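Beta-galactoside alpha-2,6-sialyltransferase (Photobacterium sp., PDB 2Z4T) probably transfers sialic acid from a CMP-linked donor to the galactose of acceptors such as lactose, forming an alpha-2,6 linkage. Local coordinates at residues 240-254 against 297-310. Sequence-based numbering, arbitrary orientation.
Sequences LYNWRDTLNKTDNLK and YLTLEPSLHELRDY. With MG (magnesium ion), chain M.
Tyr310 offers one ring face to Leu253, whose CB sits over the centre, 3.7 Å from the centroid of the Tyr310 ring, a CH-pi contact; the hydroxyl of Tyr310 is hydrogen-bonded to Asn281. Trp243 meets Leu304 CD2 at its ring edge. The Arg244 guanidinium has Tyr241 CE1 on one face and two acceptors at its edge. NE gives its hydrogen to a lone pair of Tyr241 O, fixing the plane's rotation, while NH1 makes a nearly straight bond (164°) to Glu301 OE1, 3.0 Å from Arg244 NH1. The salt-bridged guanidinium and carboxylate planes stand 80° apart; NH1 approaches OE1 from above the carboxylate plane. That same OE1 binds magnesium, joined by Ser303 OG, which chi1 of 75° turns to the metal. Farther along, Glu306 OE1 takes two donors from the first turn of helix 249-265: Thr250 OG1, on the anti lone pair, and Thr250 N, 3.2 Å from Glu306 OE1. A water links Glu306 OE2 to Lys249 N. Beside these polar groups, Leu307 lies against Leu240 and Leu253, and Leu304 against Leu240. Away from the CMP and lactose sites, where the turn after helix 234-243 meets 297-310, metal and arginine thus share one carboxylate oxygen, and their positive charges probably stabilise ionised Glu301.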
ATOM      1  N   LEU A 240       0.923   2.231  20.831  1.00 38.13           N
ATOM      2  CA  LEU A 240       2.233   2.611  21.362  1.00 37.98           C
ATOM      3  C   LEU A 240       2.078   3.559  22.563  1.00 37.75           C
ATOM      4  O   LEU A 240       2.813   3.428  23.536  1.00 37.48           O
ATOM      5  CB  LEU A 240       3.149   3.204  20.288  1.00 38.24           C
ATOM      6  CG  LEU A 240       3.660   2.246  19.209  1.00 38.16           C
ATOM      7  CD1 LEU A 240       4.054   3.014  17.963  1.00 39.44           C
ATOM      8  CD2 LEU A 240       4.812   1.438  19.707  1.00 38.95           C
ATOM      9  N   TYR A 241       1.110   4.477  22.501  1.00 37.41           N
ATOM     10  CA  TYR A 241       0.820   5.373  23.613  1.00 37.51           C
ATOM     11  C   TYR A 241       0.507   4.621  24.904  1.00 38.32           C
ATOM     12  O   TYR A 241       0.955   5.015  25.994  1.00 37.79           O
ATOM     13  CB  TYR A 241      -0.357   6.274  23.291  1.00 37.44           C
ATOM     14  CG  TYR A 241      -0.746   7.160  24.441  1.00 37.19           C
ATOM     15  CD1 TYR A 241      -0.093   8.374  24.658  1.00 36.53           C
ATOM     16  CD2 TYR A 241      -1.768   6.785  25.325  1.00 36.53           C
ATOM     17  CE1 TYR A 241      -0.434   9.188  25.733  1.00 36.87           C
ATOM     18  CE2 TYR A 241      -2.134   7.598  26.399  1.00 35.55           C
ATOM     19  CZ  TYR A 241      -1.460   8.804  26.593  1.00 37.78           C
ATOM     20  OH  TYR A 241      -1.805   9.628  27.647  1.00 38.39           O
ATOM     21  N   ASN A 242      -0.288   3.555  24.797  1.00 38.50           N
ATOM     22  CA  ASN A 242      -0.519   2.697  25.965  1.00 38.51           C
ATOM     23  C   ASN A 242       0.716   1.917  26.383  1.00 38.50           C
ATOM     24  O   ASN A 242       0.961   1.724  27.578  1.00 39.05           O
ATOM     25  CB  ASN A 242      -1.707   1.760  25.731  1.00 38.13           C
ATOM     26  CG  ASN A 242      -3.014   2.522  25.658  1.00 38.77           C
ATOM     27  OD1 ASN A 242      -3.189   3.516  26.370  1.00 38.78           O
ATOM     28  ND2 ASN A 242      -3.923   2.092  24.785  1.00 38.01           N
ATOM     29  N   TRP A 243       1.502   1.498  25.399  1.00 38.33           N
ATOM     30  CA  TRP A 243       2.645   0.640  25.643  1.00 38.92           C
ATOM     31  C   TRP A 243       3.811   1.394  26.287  1.00 39.83           C
ATOM     32  O   TRP A 243       4.777   0.775  26.775  1.00 39.49           O
ATOM     33  CB  TRP A 243       3.080  -0.011  24.350  1.00 38.87           C
ATOM     34  CG  TRP A 243       3.849  -1.274  24.546  1.00 38.38           C
ATOM     35  CD1 TRP A 243       3.348  -2.504  24.859  1.00 37.97           C
ATOM     36  CD2 TRP A 243       5.256  -1.436  24.418  1.00 36.78           C
ATOM     37  NE1 TRP A 243       4.359  -3.421  24.933  1.00 36.11           N
ATOM     38  CE2 TRP A 243       5.544  -2.793  24.662  1.00 36.77           C
ATOM     39  CE3 TRP A 243       6.307  -0.566  24.102  1.00 38.05           C
ATOM     40  CZ2 TRP A 243       6.850  -3.306  24.615  1.00 38.47           C
ATOM     41  CZ3 TRP A 243       7.611  -1.080  24.056  1.00 38.55           C
ATOM     42  CH2 TRP A 243       7.867  -2.435  24.312  1.00 38.09           C
ATOM     43  N   ARG A 244       3.701   2.726  26.317  1.00 40.33           N
ATOM     44  CA  ARG A 244       4.644   3.549  27.056  1.00 40.96           C
ATOM     45  C   ARG A 244       4.754   3.073  28.508  1.00 41.83           C
ATOM     46  O   ARG A 244       5.846   3.146  29.089  1.00 42.27           O
ATOM     47  CB  ARG A 244       4.242   5.020  27.024  1.00 40.65           C
ATOM     48  CG  ARG A 244       4.382   5.689  25.667  1.00 40.82           C
ATOM     49  CD  ARG A 244       3.895   7.129  25.746  1.00 40.42           C
ATOM     50  NE  ARG A 244       2.771   7.226  26.676  1.00 40.92           N
ATOM     51  CZ  ARG A 244       2.512   8.274  27.449  1.00 39.56           C
ATOM     52  NH1 ARG A 244       3.293   9.342  27.388  1.00 39.95           N
ATOM     53  NH2 ARG A 244       1.474   8.248  28.283  1.00 36.09           N
ATOM     54  N   ASP A 245       3.651   2.568  29.076  1.00 41.90           N
ATOM     55  CA  ASP A 245       3.622   2.158  30.496  1.00 42.76           C
ATOM     56  C   ASP A 245       4.452   0.908  30.781  1.00 42.63           C
ATOM     57  O   ASP A 245       4.824   0.652  31.928  1.00 42.45           O
ATOM     58  CB  ASP A 245       2.185   1.908  31.009  1.00 42.99           C
ATOM     59  CG  ASP A 245       1.275   3.138  30.914  1.00 45.95           C
ATOM     60  OD1 ASP A 245       1.760   4.278  30.701  1.00 47.65           O
ATOM     61  OD2 ASP A 245       0.039   2.948  31.053  1.00 50.18           O
ATOM     62  N   THR A 246       4.731   0.125  29.747  1.00 42.96           N
ATOM     63  CA  THR A 246       5.399  -1.160  29.931  1.00 43.41           C
ATOM     64  C   THR A 246       6.669  -1.051  30.782  1.00 43.47           C
ATOM     65  O   THR A 246       7.582  -0.305  30.439  1.00 43.51           O
ATOM     66  CB  THR A 246       5.721  -1.802  28.569  1.00 43.31           C
ATOM     67  OG1 THR A 246       4.550  -1.760  27.750  1.00 44.38           O
ATOM     68  CG2 THR A 246       6.143  -3.239  28.719  1.00 43.73           C
ATOM     69  N   LEU A 247       6.701  -1.776  31.899  1.00 43.70           N
ATOM     70  CA  LEU A 247       7.958  -2.049  32.612  1.00 44.32           C
ATOM     71  C   LEU A 247       8.824  -2.971  31.772  1.00 44.85           C
ATOM     72  O   LEU A 247       8.303  -3.879  31.107  1.00 45.21           O
ATOM     73  CB  LEU A 247       7.718  -2.790  33.927  1.00 43.79           C
ATOM     74  CG  LEU A 247       6.749  -2.285  34.986  1.00 44.25           C
ATOM     75  CD1 LEU A 247       6.907  -3.157  36.207  1.00 43.81           C
ATOM     76  CD2 LEU A 247       6.995  -0.815  35.308  1.00 44.51           C
ATOM     77  N   ASN A 248      10.140  -2.769  31.830  1.00 45.05           N
ATOM     78  CA  ASN A 248      11.078  -3.698  31.218  1.00 44.86           C
ATOM     79  C   ASN A 248      10.757  -3.910  29.737  1.00 44.27           C
ATOM     80  O   ASN A 248      10.613  -5.036  29.270  1.00 44.38           O
ATOM     81  CB  ASN A 248      11.079  -5.019  32.004  1.00 44.88           C
ATOM     82  CG  ASN A 248      11.620  -4.851  33.432  1.00 47.63           C
ATOM     83  OD1 ASN A 248      12.799  -4.509  33.633  1.00 51.07           O
ATOM     84  ND2 ASN A 248      10.769  -5.098  34.431  1.00 47.92           N
ATOM     85  N   LYS A 249      10.638  -2.813  29.000  1.00 43.66           N
ATOM     86  CA  LYS A 249      10.246  -2.878  27.601  1.00 43.18           C
ATOM     87  C   LYS A 249      11.130  -3.831  26.843  1.00 43.61           C
ATOM     88  O   LYS A 249      10.644  -4.679  26.086  1.00 43.87           O
ATOM     89  CB  LYS A 249      10.293  -1.496  26.956  1.00 42.88           C
ATOM     90  CG  LYS A 249       9.213  -0.573  27.475  1.00 41.86           C
ATOM     91  CD  LYS A 249       9.249   0.803  26.833  1.00 38.28           C
ATOM     92  CE  LYS A 249       8.112   1.655  27.400  1.00 37.74           C
ATOM     93  NZ  LYS A 249       8.304   1.926  28.860  1.00 34.46           N
ATOM     94  N   THR A 250      12.435  -3.712  27.063  1.00 43.82           N
ATOM     95  CA  THR A 250      13.397  -4.494  26.296  1.00 43.94           C
ATOM     96  C   THR A 250      13.228  -5.994  26.569  1.00 43.35           C
ATOM     97  O   THR A 250      13.189  -6.797  25.635  1.00 43.42           O
ATOM     98  CB  THR A 250      14.847  -3.947  26.474  1.00 44.45           C
ATOM     99  OG1 THR A 250      14.826  -2.527  26.209  1.00 44.99           O
ATOM    100  CG2 THR A 250      15.830  -4.618  25.494  1.00 42.40           C
ATOM    101  N   ASP A 251      13.060  -6.353  27.833  1.00 42.74           N
ATOM    102  CA  ASP A 251      12.688  -7.721  28.194  1.00 42.60           C
ATOM    103  C   ASP A 251      11.455  -8.208  27.408  1.00 42.73           C
ATOM    104  O   ASP A 251      11.495  -9.303  26.844  1.00 43.14           O
ATOM    105  CB  ASP A 251      12.472  -7.857  29.703  1.00 42.34           C
ATOM    106  CG  ASP A 251      13.786  -7.760  30.507  1.00 44.06           C
ATOM    107  OD1 ASP A 251      14.880  -7.917  29.916  1.00 45.22           O
ATOM    108  OD2 ASP A 251      13.728  -7.530  31.739  1.00 45.32           O
ATOM    109  N   ASN A 252      10.395  -7.389  27.342  1.00 42.05           N
ATOM    110  CA  ASN A 252       9.138  -7.771  26.687  1.00 41.97           C
ATOM    111  C   ASN A 252       9.321  -8.023  25.206  1.00 41.78           C
ATOM    112  O   ASN A 252       8.784  -8.976  24.650  1.00 41.43           O
ATOM    113  CB  ASN A 252       8.057  -6.697  26.859  1.00 42.25           C
ATOM    114  CG  ASN A 252       7.322  -6.794  28.198  1.00 42.27           C
ATOM    115  OD1 ASN A 252       7.893  -6.559  29.266  1.00 43.42           O
ATOM    116  ND2 ASN A 252       6.045  -7.124  28.137  1.00 40.45           N
ATOM    117  N   LEU A 253      10.085  -7.149  24.573  1.00 41.79           N
ATOM    118  CA  LEU A 253      10.367  -7.278  23.154  1.00 41.42           C
ATOM    119  C   LEU A 253      11.163  -8.547  22.839  1.00 41.74           C
ATOM    120  O   LEU A 253      10.873  -9.223  21.847  1.00 41.64           O
ATOM    121  CB  LEU A 253      11.070  -6.029  22.623  1.00 40.74           C
ATOM    122  CG  LEU A 253      10.223  -4.757  22.648  1.00 39.46           C
ATOM    123  CD1 LEU A 253      11.105  -3.529  22.603  1.00 36.68           C
ATOM    124  CD2 LEU A 253       9.238  -4.756  21.490  1.00 37.43           C
ATOM    125  N   LYS A 254      12.147  -8.869  23.679  1.00 41.93           N
ATOM    126  CA  LYS A 254      12.950 -10.078  23.476  1.00 43.03           C
ATOM    127  C   LYS A 254      12.121 -11.351  23.672  1.00 42.77           C
ATOM    128  O   LYS A 254      12.293 -12.339  22.961  1.00 43.07           O
ATOM    129  CB  LYS A 254      14.173 -10.093  24.402  1.00 43.51           C
ATOM    130  CG  LYS A 254      15.309  -9.178  23.962  1.00 45.66           C
ATOM    131  CD  LYS A 254      16.259  -8.950  25.133  1.00 50.36           C
ATOM    132  CE  LYS A 254      17.659  -8.488  24.696  1.00 52.49           C
ATOM    133  NZ  LYS A 254      18.536  -8.315  25.908  1.00 53.08           N
ATOM    134  N   TYR A 297       7.394   9.886  16.314  1.00 40.73           N
ATOM    135  CA  TYR A 297       6.728   9.517  17.550  1.00 40.86           C
ATOM    136  C   TYR A 297       7.640   8.697  18.474  1.00 41.27           C
ATOM    137  O   TYR A 297       7.598   8.867  19.702  1.00 41.18           O
ATOM    138  CB  TYR A 297       5.425   8.763  17.286  1.00 40.53           C
ATOM    139  CG  TYR A 297       4.599   8.630  18.531  1.00 40.47           C
ATOM    140  CD1 TYR A 297       4.032   9.761  19.122  1.00 39.43           C
ATOM    141  CD2 TYR A 297       4.396   7.386  19.141  1.00 38.87           C
ATOM    142  CE1 TYR A 297       3.261   9.665  20.264  1.00 39.82           C
ATOM    143  CE2 TYR A 297       3.611   7.273  20.298  1.00 38.81           C
ATOM    144  CZ  TYR A 297       3.053   8.421  20.854  1.00 39.86           C
ATOM    145  OH  TYR A 297       2.304   8.365  22.012  1.00 40.15           O
ATOM    146  N   LEU A 298       8.470   7.819  17.903  1.00 41.20           N
ATOM    147  CA  LEU A 298       9.381   7.036  18.753  1.00 41.55           C
ATOM    148  C   LEU A 298      10.518   7.862  19.398  1.00 42.03           C
ATOM    149  O   LEU A 298      11.261   7.345  20.231  1.00 42.88           O
ATOM    150  CB  LEU A 298       9.934   5.814  18.023  1.00 40.83           C
ATOM    151  CG  LEU A 298       8.921   4.776  17.550  1.00 40.41           C
ATOM    152  CD1 LEU A 298       9.642   3.466  17.161  1.00 39.75           C
ATOM    153  CD2 LEU A 298       7.826   4.536  18.592  1.00 37.33           C
ATOM    154  N   THR A 299      10.619   9.143  19.041  1.00 42.23           N
ATOM    155  CA  THR A 299      11.646  10.046  19.562  1.00 41.98           C
ATOM    156  C   THR A 299      10.998  11.103  20.440  1.00 42.21           C
ATOM    157  O   THR A 299      11.480  11.394  21.543  1.00 42.11           O
ATOM    158  CB  THR A 299      12.422  10.724  18.407  1.00 42.46           C
ATOM    159  OG1 THR A 299      13.233   9.747  17.746  1.00 41.94           O
ATOM    160  CG2 THR A 299      13.317  11.894  18.915  1.00 41.77           C
ATOM    161  N   LEU A 300       9.903  11.680  19.939  1.00 42.32           N
ATOM    162  CA  LEU A 300       9.063  12.603  20.712  1.00 42.19           C
ATOM    163  C   LEU A 300       8.652  12.052  22.091  1.00 42.59           C
ATOM    164  O   LEU A 300       8.596  12.823  23.057  1.00 43.13           O
ATOM    165  CB  LEU A 300       7.822  12.968  19.903  1.00 41.68           C
ATOM    166  CG  LEU A 300       8.062  13.923  18.716  1.00 42.29           C
ATOM    167  CD1 LEU A 300       6.868  13.962  17.780  1.00 40.33           C
ATOM    168  CD2 LEU A 300       8.419  15.347  19.200  1.00 40.92           C
ATOM    169  N   GLU A 301       8.341  10.748  22.178  1.00 42.01           N
ATOM    170  CA  GLU A 301       8.083  10.081  23.468  1.00 42.08           C
ATOM    171  C   GLU A 301       9.357   9.458  24.035  1.00 41.86           C
ATOM    172  O   GLU A 301       9.778   8.394  23.589  1.00 41.90           O
ATOM    173  CB  GLU A 301       7.026   8.989  23.355  1.00 41.85           C
ATOM    174  CG  GLU A 301       5.617   9.474  23.058  1.00 44.55           C
ATOM    175  CD  GLU A 301       4.917  10.044  24.272  1.00 47.48           C
ATOM    176  OE1 GLU A 301       5.473   9.928  25.390  1.00 47.03           O
ATOM    177  OE2 GLU A 301       3.801  10.596  24.102  1.00 48.78           O
ATOM    178  N   PRO A 302       9.962  10.101  25.043  1.00 41.74           N
ATOM    179  CA  PRO A 302      11.200   9.528  25.589  1.00 41.83           C
ATOM    180  C   PRO A 302      11.076   8.048  25.995  1.00 41.65           C
ATOM    181  O   PRO A 302      12.017   7.278  25.804  1.00 41.43           O
ATOM    182  CB  PRO A 302      11.505  10.412  26.810  1.00 41.45           C
ATOM    183  CG  PRO A 302      10.749  11.673  26.588  1.00 41.74           C
ATOM    184  CD  PRO A 302       9.561  11.352  25.720  1.00 41.45           C
ATOM    185  N   SER A 303       9.925   7.646  26.526  1.00 41.85           N
ATOM    186  CA  SER A 303       9.775   6.268  27.001  1.00 42.44           C
ATOM    187  C   SER A 303       9.804   5.230  25.873  1.00 42.09           C
ATOM    188  O   SER A 303      10.040   4.053  26.121  1.00 42.07           O
ATOM    189  CB  SER A 303       8.532   6.107  27.889  1.00 42.60           C
ATOM    190  OG  SER A 303       7.348   6.107  27.114  1.00 45.07           O
ATOM    191  N   LEU A 304       9.602   5.671  24.632  1.00 41.97           N
ATOM    192  CA  LEU A 304       9.677   4.772  23.474  1.00 41.50           C
ATOM    193  C   LEU A 304      11.052   4.722  22.775  1.00 42.01           C
ATOM    194  O   LEU A 304      11.227   3.996  21.778  1.00 42.30           O
ATOM    195  CB  LEU A 304       8.545   5.077  22.486  1.00 40.75           C
ATOM    196  CG  LEU A 304       7.145   4.925  23.090  1.00 40.06           C
ATOM    197  CD1 LEU A 304       6.068   5.500  22.162  1.00 36.50           C
ATOM    198  CD2 LEU A 304       6.839   3.466  23.508  1.00 36.55           C
ATOM    199  N   HIS A 305      12.027   5.465  23.298  1.00 42.23           N
ATOM    200  CA  HIS A 305      13.407   5.384  22.784  1.00 43.03           C
ATOM    201  C   HIS A 305      13.925   3.941  22.771  1.00 43.03           C
ATOM    202  O   HIS A 305      14.587   3.534  21.805  1.00 42.86           O
ATOM    203  CB  HIS A 305      14.370   6.308  23.553  1.00 42.76           C
ATOM    204  CG  HIS A 305      14.126   7.773  23.331  1.00 43.78           C
ATOM    205  ND1 HIS A 305      14.985   8.745  23.795  1.00 45.24           N
ATOM    206  CD2 HIS A 305      13.130   8.433  22.692  1.00 45.38           C
ATOM    207  CE1 HIS A 305      14.525   9.940  23.462  1.00 44.61           C
ATOM    208  NE2 HIS A 305      13.402   9.779  22.790  1.00 45.23           N
ATOM    209  N   GLU A 306      13.600   3.167  23.813  1.00 43.37           N
ATOM    210  CA  GLU A 306      13.942   1.724  23.843  1.00 44.29           C
ATOM    211  C   GLU A 306      13.411   0.995  22.601  1.00 43.69           C
ATOM    212  O   GLU A 306      14.143   0.221  21.968  1.00 43.74           O
ATOM    213  CB  GLU A 306      13.413   1.030  25.107  1.00 44.01           C
ATOM    214  CG  GLU A 306      14.431   0.739  26.183  1.00 45.66           C
ATOM    215  CD  GLU A 306      13.773   0.307  27.507  1.00 46.78           C
ATOM    216  OE1 GLU A 306      13.850  -0.901  27.855  1.00 49.22           O
ATOM    217  OE2 GLU A 306      13.162   1.177  28.192  1.00 48.62           O
ATOM    218  N   LEU A 307      12.148   1.248  22.249  1.00 43.13           N
ATOM    219  CA  LEU A 307      11.551   0.601  21.075  1.00 42.70           C
ATOM    220  C   LEU A 307      12.219   1.085  19.796  1.00 42.38           C
ATOM    221  O   LEU A 307      12.543   0.282  18.911  1.00 41.93           O
ATOM    222  CB  LEU A 307      10.031   0.815  21.010  1.00 42.67           C
ATOM    223  CG  LEU A 307       9.378   0.173  19.786  1.00 41.54           C
ATOM    224  CD1 LEU A 307       9.507  -1.329  19.839  1.00 40.24           C
ATOM    225  CD2 LEU A 307       7.940   0.573  19.679  1.00 41.20           C
ATOM    226  N   ARG A 308      12.434   2.398  19.718  1.00 42.55           N
ATOM    227  CA  ARG A 308      13.184   2.991  18.616  1.00 42.78           C
ATOM    228  C   ARG A 308      14.568   2.330  18.440  1.00 42.82           C
ATOM    229  O   ARG A 308      14.916   1.945  17.319  1.00 42.55           O
ATOM    230  CB  ARG A 308      13.223   4.521  18.734  1.00 42.73           C
ATOM    231  CG  ARG A 308      14.595   5.125  18.722  1.00 44.52           C
ATOM    232  CD  ARG A 308      14.715   6.314  17.839  1.00 44.19           C
ATOM    233  NE  ARG A 308      14.615   7.582  18.566  1.00 46.31           N
ATOM    234  CZ  ARG A 308      15.433   8.008  19.535  1.00 45.86           C
ATOM    235  NH1 ARG A 308      16.430   7.257  19.983  1.00 44.42           N
ATOM    236  NH2 ARG A 308      15.224   9.200  20.084  1.00 44.89           N
ATOM    237  N   ASP A 309      15.317   2.162  19.542  1.00 42.91           N
ATOM    238  CA  ASP A 309      16.584   1.396  19.541  1.00 43.48           C
ATOM    239  C   ASP A 309      16.383   0.004  18.986  1.00 42.93           C
ATOM    240  O   ASP A 309      17.177  -0.465  18.173  1.00 42.86           O
ATOM    241  CB  ASP A 309      17.163   1.214  20.959  1.00 43.86           C
ATOM    242  CG  ASP A 309      17.758   2.485  21.525  1.00 46.23           C
ATOM    243  OD1 ASP A 309      17.861   3.478  20.763  1.00 47.39           O
ATOM    244  OD2 ASP A 309      18.114   2.486  22.737  1.00 47.42           O
ATOM    245  N   TYR A 310      15.326  -0.654  19.461  1.00 42.25           N
ATOM    246  CA  TYR A 310      15.080  -2.054  19.165  1.00 41.67           C
ATOM    247  C   TYR A 310      14.759  -2.298  17.690  1.00 42.11           C
ATOM    248  O   TYR A 310      15.210  -3.303  17.113  1.00 42.37           O
ATOM    249  CB  TYR A 310      13.960  -2.581  20.052  1.00 40.96           C
ATOM    250  CG  TYR A 310      13.830  -4.079  20.050  1.00 40.75           C
ATOM    251  CD1 TYR A 310      14.625  -4.871  20.893  1.00 40.57           C
ATOM    252  CD2 TYR A 310      12.907  -4.720  19.215  1.00 39.15           C
ATOM    253  CE1 TYR A 310      14.507  -6.262  20.910  1.00 38.82           C
ATOM    254  CE2 TYR A 310      12.779  -6.096  19.229  1.00 40.14           C
ATOM    255  CZ  TYR A 310      13.585  -6.870  20.083  1.00 39.57           C
ATOM    256  OH  TYR A 310      13.464  -8.243  20.094  1.00 38.17           O
TER
HETATM  257 MG    MG M5002       7.378   8.840  26.588  1.00 54.68          MG
HETATM  258  O   HOH W   1      11.444  -0.195  29.779  1.00 41.21           O